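Local coordinates for protein beta-hexosaminidase Amuc_2018 (Akkermansia muciniphila, PDB 6JEB) that hydrolyses terminal, non-reducing beta-linked N-acetylhexosamine residues, such as N-acetylglucosamine and N-acetylgalactosamine, from glycans and chitobiose, at residues Y141-S146 / A199-F204; L128-G133 / E187-G192; R93-D98 / V395-W400. One frame throughout, in Å; residues are numbered along the deposited sequence.

Interaction 1: residues Y141-S146 / A199-F204; sequences YPKLKS and AAYPEF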
loop_
_atom_site.group_PDB
_atom_site.type_symbol
_atom_site.label_atom_id
_atom_site.label_comp_id
_atom_site.label_asym_id
_atom_site.label_seq_id
_atom_site.Cartn_x
_atom_site.Cartn_y
_atom_site.Cartn_z
ATOM N N TYR A 141 7.802 24.689 8.661
ATOM C CA TYR A 141 8.949 24.130 7.942
ATOM C C TYR A 141 8.795 24.428 6.457
ATOM O O TYR A 141 8.612 23.519 5.640
ATOM C CB TYR A 141 9.121 22.638 8.244
ATOM C CG TYR A 141 9.433 22.448 9.711
ATOM C CD1 TYR A 141 10.739 22.529 10.175
ATOM C CD2 TYR A 141 8.415 22.271 10.640
ATOM C CE1 TYR A 141 11.030 22.406 11.525
ATOM C CE2 TYR A 141 8.688 22.147 11.986
ATOM C CZ TYR A 141 9.998 22.212 12.425
ATOM O OH TYR A 141 10.280 22.093 13.767
ATOM N N PRO A 142 8.870 25.710 6.078
ATOM C CA PRO A 142 8.576 26.086 4.688
ATOM C C PRO A 142 9.584 25.578 3.682
ATOM O O PRO A 142 9.259 25.544 2.488
ATOM C CB PRO A 142 8.544 27.619 4.729
ATOM C CG PRO A 142 9.376 27.980 5.933
ATOM C CD PRO A 142 9.101 26.892 6.931
ATOM N N LYS A 143 10.783 25.169 4.106
ATOM C CA LYS A 143 11.728 24.634 3.135
ATOM C C LYS A 143 11.348 23.244 2.649
ATOM O O LYS A 143 11.914 22.786 1.652
ATOM C CB LYS A 143 13.165 24.651 3.659
ATOM C CG LYS A 143 13.716 26.036 3.966
ATOM C CD LYS A 143 15.215 25.920 4.264
ATOM C CE LYS A 143 15.814 27.179 4.793
ATOM N NZ LYS A 143 17.288 27.003 4.881
ATOM N N LEU A 144 10.408 22.559 3.311
ATOM C CA LEU A 144 9.898 21.333 2.713
ATOM C C LEU A 144 9.278 21.633 1.356
ATOM O O LEU A 144 9.458 20.869 0.400
ATOM C CB LEU A 144 8.879 20.658 3.635
ATOM C CG LEU A 144 9.416 20.247 5.011
ATOM C CD1 LEU A 144 8.285 19.669 5.847
ATOM C CD2 LEU A 144 10.540 19.225 4.863
ATOM N N LYS A 145 8.551 22.753 1.253
ATOM C CA LYS A 145 7.990 23.168 -0.029
ATOM C C LYS A 145 9.059 23.765 -0.938
ATOM O O LYS A 145 9.205 23.350 -2.092
ATOM C CB LYS A 145 6.851 24.172 0.186
ATOM C CG LYS A 145 6.328 24.816 -1.099
ATOM C CD LYS A 145 5.671 23.815 -2.042
ATOM C CE LYS A 145 5.211 24.498 -3.334
ATOM N NZ LYS A 145 4.469 23.556 -4.257
ATOM N N SER A 146 9.832 24.730 -0.436
ATOM C CA SER A 146 10.701 25.481 -1.341
ATOM C C SER A 146 11.880 24.655 -1.837
ATOM O O SER A 146 12.397 24.919 -2.935
ATOM C CB SER A 146 11.191 26.766 -0.679
ATOM O OG SER A 146 12.024 26.463 0.421
ATOM N N ALA A 199 18.420 17.975 1.917
ATOM C CA ALA A 199 18.554 19.135 1.041
ATOM C C ALA A 199 17.915 20.373 1.662
ATOM O O ALA A 199 18.464 21.481 1.564
ATOM C CB ALA A 199 17.933 18.831 -0.324
ATOM N N ALA A 200 16.771 20.196 2.336
ATOM C CA ALA A 200 16.067 21.322 2.945
ATOM C C ALA A 200 16.649 21.700 4.302
ATOM O O ALA A 200 16.836 22.889 4.591
ATOM C CB ALA A 200 14.584 20.985 3.093
ATOM N N TYR A 201 16.914 20.705 5.151
ATOM C CA TYR A 201 17.284 20.915 6.551
ATOM C C TYR A 201 18.511 20.072 6.882
ATOM O O TYR A 201 18.429 19.084 7.626
ATOM C CB TYR A 201 16.109 20.600 7.485
ATOM C CG TYR A 201 14.978 21.591 7.324
ATOM C CD1 TYR A 201 15.098 22.884 7.819
ATOM C CD2 TYR A 201 13.806 21.253 6.646
ATOM C CE1 TYR A 201 14.093 23.818 7.653
ATOM C CE2 TYR A 201 12.788 22.185 6.476
ATOM C CZ TYR A 201 12.939 23.464 6.991
ATOM O OH TYR A 201 11.943 24.396 6.819
ATOM N N PRO A 202 19.675 20.442 6.342
ATOM C CA PRO A 202 20.892 19.670 6.635
ATOM C C PRO A 202 21.205 19.613 8.115
ATOM O O PRO A 202 21.833 18.647 8.577
ATOM C CB PRO A 202 21.978 20.421 5.852
ATOM C CG PRO A 202 21.429 21.820 5.700
ATOM C CD PRO A 202 19.953 21.625 5.506
ATOM N N GLU A 203 20.758 20.615 8.877
ATOM C CA GLU A 203 20.999 20.656 10.313
ATOM C C GLU A 203 20.338 19.504 11.068
ATOM O O GLU A 203 20.650 19.314 12.249
ATOM C CB GLU A 203 20.535 22.000 10.890
ATOM C CG GLU A 203 19.033 22.290 10.723
ATOM C CD GLU A 203 18.717 23.184 9.533
ATOM O OE1 GLU A 203 19.346 23.005 8.468
ATOM O OE2 GLU A 203 17.845 24.077 9.661
ATOM N N PHE A 204 19.443 18.739 10.436
ATOM C CA PHE A 204 18.836 17.589 11.103
ATOM C C PHE A 204 19.721 16.347 11.071
ATOM O O PHE A 204 19.329 15.320 11.634
ATOM C CB PHE A 204 17.494 17.213 10.455
ATOM C CG PHE A 204 16.408 18.254 10.585
ATOM C CD1 PHE A 204 16.557 19.384 11.384
ATOM C CD2 PHE A 204 15.207 18.078 9.900
ATOM C CE1 PHE A 204 15.517 20.335 11.483
ATOM C CE2 PHE A 204 14.168 19.011 9.988
ATOM C CZ PHE A 204 14.323 20.143 10.780
HETATM O O HOH W 1 17.931 24.702 6.482
HETATM O O HOH W 2 18.316 24.609 2.703
#
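Tyr201 reaches Lys143 with its phenol oxygen, and this pair carries the one direct hydrogen bond between residues 141-146 and 199-204. The backbone N of Lys143 donates to Tyr201 OH at 3.1 Å, so a side chain just past the end of one helix grips the backbone of another. Two waters extend the polar link. Lys143 NZ donates to one of them at 2.9 Å, and this water is also placed to donate to Ala200 O and Glu203 OE1, in competition with acceptors beyond the two segments. The second gives a proton to Ala200 O and receives only a weak bond from Lys143 NZ. The ammonium group lies near the C-terminal end of helix 195-200, where the helix dipole would probably favour a positive charge.

Aromatic contacts form a second group. Tyr141 turns its edge toward the face of Tyr201 in a T-shaped pair, centroids 5.8 Å apart and planes at 81°, while its CE1 also meets the rim of Phe204. Van der Waals contacts complete the set. Lys143 holds CG anti to its carbonyl carbon (chi1 -62°) and runs on extended, which carries its methylenes slantwise across the phenol end of Tyr201, CB 3.5 Å from Tyr201 CZ. Leu144 CD2 touches Tyr201 CE2 at 4.1 Å, and the methyl of Ala200 packs on Lys143 O at 3.5 Å. An alanine at Tyr201 is likely to leave the N-H of Lys143 without its acceptor and open a gap between Tyr141 and Leu144.

The joint lies at the outer end of the catalytic domain. Phe235 of helix 230-246 meets both Tyr141 and Phe204, Leu197 of helix 195-200 packs on Leu144, and the backbone of Phe204 bonds to Cys226, a zinc ligand.

Interaction 2: residues L128-G133 / E187-G192; sequences LTDNQG and EIDMPG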
loop_
_atom_site.group_PDB
_atom_site.type_symbol
_atom_site.label_atom_id
_atom_site.label_comp_id
_atom_site.label_asym_id
_atom_site.label_seq_id
_atom_site.Cartn_x
_atom_site.Cartn_y
_atom_site.Cartn_z
ATOM N N LEU A 128 5.028 9.261 1.290
ATOM C CA LEU A 128 5.032 10.705 1.072
ATOM C C LEU A 128 6.428 11.306 0.992
ATOM O O LEU A 128 6.568 12.443 0.516
ATOM C CB LEU A 128 4.267 11.398 2.204
ATOM C CG LEU A 128 2.748 11.187 2.208
ATOM C CD1 LEU A 128 2.159 11.525 3.577
ATOM C CD2 LEU A 128 2.073 12.026 1.127
ATOM N N THR A 129 7.449 10.601 1.492
ATOM C CA THR A 129 8.781 11.170 1.648
ATOM C C THR A 129 9.834 10.163 1.213
ATOM O O THR A 129 9.716 8.966 1.490
ATOM C CB THR A 129 9.052 11.598 3.110
ATOM O OG1 THR A 129 9.235 10.441 3.930
ATOM C CG2 THR A 129 7.898 12.421 3.676
ATOM N N ASP A 130 10.871 10.650 0.538
ATOM C CA ASP A 130 11.997 9.793 0.188
ATOM C C ASP A 130 13.180 10.667 -0.221
ATOM O O ASP A 130 13.235 11.857 0.115
ATOM C CB ASP A 130 11.598 8.762 -0.884
ATOM C CG ASP A 130 12.387 7.470 -0.749
ATOM O OD1 ASP A 130 13.588 7.471 -1.102
ATOM O OD2 ASP A 130 11.820 6.464 -0.251
ATOM N N ASN A 131 14.125 10.074 -0.959
ATOM C CA ASN A 131 15.320 10.803 -1.367
ATOM C C ASN A 131 15.016 11.804 -2.469
ATOM O O ASN A 131 15.709 12.825 -2.577
ATOM C CB ASN A 131 16.362 9.817 -1.881
ATOM C CG ASN A 131 16.887 8.908 -0.795
ATOM O OD1 ASN A 131 17.171 9.354 0.322
ATOM N ND2 ASN A 131 17.033 7.627 -1.118
ATOM N N GLN A 132 14.000 11.516 -3.293
ATOM C CA GLN A 132 13.711 12.234 -4.528
ATOM C C GLN A 132 12.629 13.291 -4.363
ATOM O O GLN A 132 12.316 13.997 -5.331
ATOM C CB GLN A 132 13.293 11.241 -5.631
ATOM C CG GLN A 132 14.380 10.254 -6.052
ATOM C CD GLN A 132 14.553 9.078 -5.092
ATOM O OE1 GLN A 132 13.766 8.889 -4.167
ATOM N NE2 GLN A 132 15.607 8.289 -5.309
ATOM N N GLY A 133 12.053 13.419 -3.174
ATOM C CA GLY A 133 10.989 14.376 -2.964
ATOM C C GLY A 133 10.297 14.200 -1.631
ATOM O O GLY A 133 10.378 13.135 -1.004
ATOM N N GLU A 187 3.060 7.577 5.314
ATOM C CA GLU A 187 4.403 7.133 5.683
ATOM C C GLU A 187 5.358 8.316 5.675
ATOM O O GLU A 187 5.483 9.014 4.658
ATOM C CB GLU A 187 4.947 6.032 4.766
ATOM C CG GLU A 187 6.349 5.569 5.174
ATOM C CD GLU A 187 6.960 4.576 4.207
ATOM O OE1 GLU A 187 6.239 4.067 3.315
ATOM O OE2 GLU A 187 8.172 4.305 4.339
ATOM N N ILE A 188 6.015 8.534 6.807
ATOM C CA ILE A 188 7.139 9.457 6.928
ATOM C C ILE A 188 8.358 8.571 7.142
ATOM O O ILE A 188 8.593 8.077 8.253
ATOM C CB ILE A 188 6.957 10.443 8.088
ATOM C CG1 ILE A 188 5.561 11.084 8.060
ATOM C CG2 ILE A 188 8.067 11.501 8.075
ATOM C CD1 ILE A 188 5.258 11.898 6.810
ATOM N N ASP A 189 9.124 8.331 6.081
ATOM C CA ASP A 189 10.202 7.350 6.158
ATOM C C ASP A 189 11.375 7.929 6.961
ATOM O O ASP A 189 11.848 9.040 6.693
ATOM C CB ASP A 189 10.618 6.941 4.740
ATOM C CG ASP A 189 11.406 5.638 4.697
ATOM O OD1 ASP A 189 11.994 5.247 5.728
ATOM O OD2 ASP A 189 11.446 5.015 3.601
ATOM N N MET A 190 11.819 7.191 7.976
ATOM C CA MET A 190 12.920 7.620 8.827
ATOM C C MET A 190 13.590 6.378 9.392
ATOM O O MET A 190 12.956 5.323 9.490
ATOM C CB MET A 190 12.398 8.494 9.972
ATOM C CG MET A 190 11.340 7.810 10.813
ATOM S SD MET A 190 10.622 8.908 12.044
ATOM C CE MET A 190 9.470 9.819 11.054
ATOM N N PRO A 191 14.876 6.466 9.781
ATOM C CA PRO A 191 15.723 7.661 9.753
ATOM C C PRO A 191 16.406 7.906 8.406
ATOM O O PRO A 191 16.997 8.975 8.227
ATOM C CB PRO A 191 16.764 7.361 10.837
ATOM C CG PRO A 191 16.936 5.858 10.769
ATOM C CD PRO A 191 15.551 5.323 10.429
ATOM N N GLY A 192 16.332 6.946 7.487
ATOM C CA GLY A 192 16.939 7.064 6.180
ATOM C C GLY A 192 15.947 7.461 5.109
ATOM O O GLY A 192 14.871 8.005 5.387
HETATM O O HOH W 3 7.467 7.900 2.795
HETATM O O HOH W 4 11.851 10.093 4.107
#
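Thr129 and Asp189 join two loops that follow neighbouring strands, 123-127 and 183-187, at the C-terminal rim of the TIM barrel, where enzymes of this fold carry their active sites. Asp189 N donates to Thr129 OG1 at 3.0 Å with an angle of 153°, the firmer of the two direct bonds. The other is weak: Leu128 N reaches Glu187 O over 3.4 Å.

Water supplies what the diverging backbones no longer give each other. One molecule takes the proton of Thr129 N at 3.0 Å and hands its own to Glu187 O, which thus accepts twice. Another lies 2.6 Å from Thr129 OG1 and is placed to donate to Asp189 O. With chi1 at 72°, Thr129 places OG1 between its own N and carbonyl carbon, facing the Asp189 amide.

The acids find their partners largely beyond the two loops. Asp130, a charge-relay residue, receives Asn131 N at 2.7 Å on OD1, on the anti side and out of the carboxylate plane; Arg101 and His193 bind the same oxygen, and His127 holds OD2. Glu187 OE1 accepts from His125 and His127 and its OE2 from Trp307, while Asp189 is bonded chiefly to Gly256 and lies close to the substrate-binding Asp257. Asp130 and Asp189 run side by side in the same direction, their carboxylates almost perpendicular and their OD2 atoms 4.1 Å apart. Beside this buried polar network the apolar contact is slight, Thr129 CG2 meeting Ile188 CD1 at 4.1 Å.

Interaction 3: residues R93-D98 / V395-W400; sequences RGLMVD and VHAPVW. With ACM (acetamide), chain C.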
loop_
_atom_site.group_PDB
_atom_site.type_symbol
_atom_site.label_atom_id
_atom_site.label_comp_id
_atom_site.label_asym_id
_atom_site.label_seq_id
_atom_site.Cartn_x
_atom_site.Cartn_y
_atom_site.Cartn_z
ATOM N N ARG A 93 -5.858 -5.188 3.473
ATOM C CA ARG A 93 -5.657 -5.448 2.044
ATOM C C ARG A 93 -5.299 -4.109 1.408
ATOM O O ARG A 93 -6.175 -3.266 1.196
ATOM C CB ARG A 93 -6.905 -6.082 1.431
ATOM C CG ARG A 93 -7.332 -7.373 2.155
ATOM C CD ARG A 93 -8.650 -7.960 1.625
ATOM N NE ARG A 93 -9.694 -6.947 1.530
ATOM C CZ ARG A 93 -10.392 -6.472 2.559
ATOM N NH1 ARG A 93 -10.197 -6.942 3.792
ATOM N NH2 ARG A 93 -11.292 -5.517 2.352
ATOM N N GLY A 94 -4.016 -3.902 1.131
ATOM C CA GLY A 94 -3.518 -2.576 0.835
ATOM C C GLY A 94 -2.749 -2.452 -0.464
ATOM O O GLY A 94 -2.171 -3.412 -0.979
ATOM N N LEU A 95 -2.757 -1.229 -0.992
ATOM C CA LEU A 95 -1.821 -0.788 -2.015
ATOM C C LEU A 95 -1.082 0.430 -1.482
ATOM O O LEU A 95 -1.638 1.221 -0.709
ATOM C CB LEU A 95 -2.539 -0.382 -3.319
ATOM C CG LEU A 95 -3.289 -1.490 -4.061
ATOM C CD1 LEU A 95 -4.019 -0.922 -5.267
ATOM C CD2 LEU A 95 -2.348 -2.626 -4.465
ATOM N N MET A 96 0.179 0.573 -1.882
ATOM C CA MET A 96 0.965 1.753 -1.547
ATOM C C MET A 96 1.293 2.504 -2.826
ATOM O O MET A 96 1.763 1.904 -3.800
ATOM C CB MET A 96 2.271 1.384 -0.839
ATOM C CG MET A 96 3.088 2.608 -0.401
ATOM S SD MET A 96 4.851 2.263 -0.333
ATOM C CE MET A 96 5.237 2.432 -2.084
ATOM N N VAL A 97 1.044 3.810 -2.824
ATOM C CA VAL A 97 1.503 4.684 -3.895
ATOM C C VAL A 97 2.707 5.473 -3.405
ATOM O O VAL A 97 2.934 5.633 -2.199
ATOM C CB VAL A 97 0.393 5.614 -4.443
ATOM C CG1 VAL A 97 -0.674 4.798 -5.153
ATOM C CG2 VAL A 97 -0.205 6.478 -3.324
ATOM N N ASP A 98 3.491 5.974 -4.362
ATOM C CA ASP A 98 4.800 6.569 -4.101
ATOM C C ASP A 98 4.865 7.959 -4.728
ATOM O O ASP A 98 5.617 8.199 -5.681
ATOM C CB ASP A 98 5.892 5.650 -4.652
ATOM C CG ASP A 98 7.303 6.137 -4.359
ATOM O OD1 ASP A 98 7.495 7.119 -3.601
ATOM O OD2 ASP A 98 8.232 5.500 -4.900
ATOM N N VAL A 395 -2.192 -8.419 3.377
ATOM C CA VAL A 395 -1.316 -8.328 2.217
ATOM C C VAL A 395 -1.261 -6.877 1.768
ATOM O O VAL A 395 -2.188 -6.101 2.009
ATOM C CB VAL A 395 -1.825 -9.249 1.082
ATOM C CG1 VAL A 395 -3.119 -8.703 0.468
ATOM C CG2 VAL A 395 -0.754 -9.468 0.032
ATOM N N HIS A 396 -0.164 -6.513 1.104
ATOM C CA HIS A 396 0.090 -5.111 0.787
ATOM C C HIS A 396 1.027 -5.060 -0.410
ATOM O O HIS A 396 2.104 -5.663 -0.375
ATOM C CB HIS A 396 0.758 -4.468 2.006
ATOM C CG HIS A 396 0.725 -2.970 2.033
ATOM N ND1 HIS A 396 -0.384 -2.258 2.442
ATOM C CD2 HIS A 396 1.690 -2.052 1.776
ATOM C CE1 HIS A 396 -0.109 -0.966 2.415
ATOM N NE2 HIS A 396 1.145 -0.813 2.013
ATOM N N ALA A 397 0.635 -4.343 -1.458
ATOM C CA ALA A 397 1.439 -4.279 -2.679
ATOM C C ALA A 397 1.900 -2.856 -2.957
ATOM O O ALA A 397 1.070 -1.997 -3.310
ATOM C CB ALA A 397 0.644 -4.812 -3.871
ATOM N N PRO A 398 3.190 -2.558 -2.822
ATOM C CA PRO A 398 3.687 -1.220 -3.176
ATOM C C PRO A 398 3.889 -1.066 -4.675
ATOM O O PRO A 398 4.401 -1.963 -5.355
ATOM C CB PRO A 398 5.044 -1.140 -2.456
ATOM C CG PRO A 398 5.094 -2.335 -1.531
ATOM C CD PRO A 398 4.204 -3.369 -2.128
ATOM N N VAL A 399 3.510 0.109 -5.183
ATOM C CA VAL A 399 3.796 0.456 -6.571
ATOM C C VAL A 399 4.859 1.552 -6.575
ATOM O O VAL A 399 4.566 2.730 -6.826
ATOM C CB VAL A 399 2.531 0.849 -7.358
ATOM C CG1 VAL A 399 2.794 0.723 -8.859
ATOM C CG2 VAL A 399 1.332 -0.024 -6.960
ATOM N N TRP A 400 6.100 1.166 -6.285
ATOM C CA TRP A 400 7.186 2.134 -6.185
ATOM C C TRP A 400 7.342 2.876 -7.505
ATOM O O TRP A 400 7.198 2.295 -8.584
ATOM C CB TRP A 400 8.486 1.407 -5.857
ATOM C CG TRP A 400 8.447 0.669 -4.550
ATOM C CD1 TRP A 400 8.345 -0.686 -4.366
ATOM C CD2 TRP A 400 8.529 1.250 -3.245
ATOM N NE1 TRP A 400 8.356 -0.980 -3.020
ATOM C CE2 TRP A 400 8.479 0.190 -2.310
ATOM C CE3 TRP A 400 8.657 2.567 -2.777
ATOM C CZ2 TRP A 400 8.524 0.405 -0.936
ATOM C CZ3 TRP A 400 8.714 2.782 -1.408
ATOM C CH2 TRP A 400 8.654 1.703 -0.502
HETATM C C1 ACM C . 11.642 -0.953 0.434
HETATM O O ACM C . 11.490 -1.641 -0.524
HETATM N N ACM C . 12.720 -0.017 0.434
HETATM C C2 ACM C . 10.756 -1.021 1.666
HETATM O O HOH W 5 3.010 5.138 -6.928
#
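The first and last strands of the TIM barrel, 92-97 and 392-399, meet here in parallel and close the cylinder, with Gly94 facing His396 and Met96 facing Pro398. Their local axes differ by only 15°. Four backbone bonds alternate between the strands: Gly94 N to Val395 O, Ala397 N to Gly94 O, Met96 N to Ala397 O, and Val399 N to Met96 O, the last at 2.9 Å. Beyond the last of these bonds a water bridges the two backbones, accepting from Asp98 N and donating to Val399 O.

Toward the helices, Leu95 CD2 packs on Ala397 CB at 3.8 Å. On the inner face Gly94 has no side chain, and the imidazole of His396 occupies that place, ND1 3.5 Å from Gly94 CA; the ring is held through NE2 by His125 and through ND1 by Trp92.

Further along, Met96 carries the link to the pocket. Its CG stands anti to the backbone N (chi1 -177°) and the chain bends at its end, bringing the methyl over the face of Trp400. CE lies 3.5 Å from the centroid of the six-membered ring and 12° off its normal, a CH-pi contact. SD follows at 4.1 Å from that centroid, a Met-aromatic contact, and Pro398 CB covers the same face. Asp98 comes to the edge of the indole instead, OD2 3.6 Å from Trp400 CE3, while the same oxygen is taken by Arg101 and the N of Ala401. Across the ring plane from Met96, acetamide, which is hydrogen-bonded to Asp257 and Tyr352, brings its O to 3.6 Å from Trp400 CZ2. A substrate-binding indole is thus backed by sulfur and methyl and bordered by a carboxylate, which probably fixes its tilt as a wall of the acetamide pocket.

How the interactions relate
Depth in the fold orders the three contacts. Interaction 3 lies at the very centre of the chain, interaction 2 is also fully buried but at the barrel rim, and interaction 1 is partly exposed at the outer end. Chemistry follows: regular strand bonding at the core gives way to a water-bridged, acid-rich loop pair, then to aromatic packing between helix ends. Interactions 1 and 2 draw on the same two connections, their segments alternating along the chain, with centres 13 Å apart. Both are nested within the long loop closed by interaction 3, which touches interaction 2 where Met96 SD lies 4.3 Å from Glu187 OE1.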